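Local coordinates for superoxide dismutase [Fe] (Methanothermobacter thermautotrophicus, PDB 1MA1), which uses one iron ion per subunit to destroy superoxide radicals, converting them to hydrogen peroxide and oxygen, at residues A[40-43]-A[44-48]. Residues are numbered along the deposited sequence; the frame is centred on the assembly and turned at random.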
loop_
_atom_site.group_PDB
_atom_site.type_symbol
_atom_site.label_atom_id
_atom_site.label_comp_id
_atom_site.label_asym_id
_atom_site.label_seq_id
_atom_site.Cartn_x
_atom_site.Cartn_y
_atom_site.Cartn_z
ATOM N N ALA A 40 -17.172 0.294 14.356
ATOM C CA ALA A 40 -16.973 -0.626 13.246
ATOM C C ALA A 40 -15.616 -1.353 13.345
ATOM O O ALA A 40 -15.495 -2.534 12.964
ATOM C CB ALA A 40 -17.092 0.128 11.906
ATOM N N TYR A 41 -14.603 -0.660 13.869
ATOM C CA TYR A 41 -13.292 -1.288 14.037
ATOM C C TYR A 41 -13.264 -2.276 15.199
ATOM O O TYR A 41 -12.669 -3.340 15.077
ATOM C CB TYR A 41 -12.185 -0.230 14.201
ATOM C CG TYR A 41 -12.175 0.744 13.054
ATOM C CD1 TYR A 41 -12.209 0.289 11.737
ATOM C CD2 TYR A 41 -12.267 2.116 13.274
ATOM C CE1 TYR A 41 -12.353 1.169 10.682
ATOM C CE2 TYR A 41 -12.419 3.004 12.213
ATOM C CZ TYR A 41 -12.468 2.524 10.923
ATOM O OH TYR A 41 -12.690 3.372 9.865
ATOM N N VAL A 42 -13.915 -1.933 16.308
ATOM C CA VAL A 42 -14.189 -2.903 17.351
ATOM C C VAL A 42 -14.814 -4.169 16.795
ATOM O O VAL A 42 -14.301 -5.264 17.035
ATOM C CB VAL A 42 -15.142 -2.348 18.392
ATOM C CG1 VAL A 42 -15.554 -3.467 19.360
ATOM C CG2 VAL A 42 -14.487 -1.153 19.089
ATOM N N ASP A 43 -15.908 -4.033 16.050
ATOM C CA ASP A 43 -16.597 -5.208 15.539
ATOM C C ASP A 43 -15.769 -5.939 14.496
ATOM O O ASP A 43 -15.759 -7.177 14.454
ATOM C CB ASP A 43 -17.941 -4.830 14.932
ATOM C CG ASP A 43 -18.801 -4.064 15.886
ATOM O OD1 ASP A 43 -18.768 -4.350 17.113
ATOM O OD2 ASP A 43 -19.513 -3.177 15.396
ATOM N N GLY A 44 -15.071 -5.173 13.655
ATOM C CA GLY A 44 -14.197 -5.769 12.655
ATOM C C GLY A 44 -13.176 -6.672 13.312
ATOM O O GLY A 44 -13.050 -7.853 12.973
ATOM N N ALA A 45 -12.457 -6.107 14.275
ATOM C CA ALA A 45 -11.394 -6.813 14.953
ATOM C C ALA A 45 -11.950 -8.032 15.683
ATOM O O ALA A 45 -11.331 -9.100 15.675
ATOM C CB ALA A 45 -10.694 -5.874 15.934
ATOM N N ASN A 46 -13.117 -7.888 16.315
ATOM C CA ASN A 46 -13.680 -9.006 17.066
ATOM C C ASN A 46 -14.148 -10.146 16.151
ATOM O O ASN A 46 -13.929 -11.323 16.448
ATOM C CB ASN A 46 -14.845 -8.544 17.944
ATOM C CG ASN A 46 -14.386 -7.811 19.204
ATOM O OD1 ASN A 46 -13.297 -8.066 19.743
ATOM N ND2 ASN A 46 -15.229 -6.914 19.695
ATOM N N ALA A 47 -14.788 -9.805 15.038
ATOM C CA ALA A 47 -15.267 -10.829 14.124
ATOM C C ALA A 47 -14.094 -11.666 13.711
ATOM O O ALA A 47 -14.198 -12.878 13.569
ATOM C CB ALA A 47 -15.894 -10.213 12.908
ATOM N N LEU A 48 -12.962 -11.009 13.520
ATOM C CA LEU A 48 -11.791 -11.658 12.965
ATOM C C LEU A 48 -11.146 -12.528 14.030
ATOM O O LEU A 48 -10.704 -13.643 13.756
ATOM C CB LEU A 48 -10.815 -10.601 12.474
ATOM C CG LEU A 48 -9.578 -11.102 11.761
ATOM C CD1 LEU A 48 -9.959 -11.981 10.588
ATOM C CD2 LEU A 48 -8.807 -9.906 11.290
#
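The amide of Asn46 packs against Val42, one turn earlier on helix 27-57, the first long helix of the alpha-hairpin domain of iron/manganese superoxide dismutases. From CB outward, the Asn46 side chain runs back along the preceding turn. CB rests 3.4 Å from Val42 O, and CG, placed beside its own backbone N (chi1 -77°), lies 3.3 Å from the same oxygen. At the end of the amide the two branches part company: ND2 lies 3.3 Å from Val42 O, at an angle too poor for a hydrogen bond, and 3.5 Å from the Val42 methyl CG1, while OD1 accepts a hydrogen bond from Tyr9 N and so ties the N-terminal segment to the helix. Val42 CG1 can meet the amide because it stands anti to the backbone N (chi1 172°). The backbone N-H groups of Gly44, Ala45, Asn46 and Ala47 give alpha-helical hydrogen bonds to the carbonyl oxygens of Ala40, Tyr41, Val42 and Asp43. Against the second hairpin helix, 64-86, Val42 packs on Tyr78 and Ala45 on His74 and Val75; Tyr41 reaches the iron site, where its ring meets that of the ligand His81, planes about 35° apart, and its side chain touches the ligand His171. On the exposed side, Asp43 OD1 is hydrogen-bonded to Gln39 NE2, and Ala47 CB sits 3.4 Å from Asp43 O.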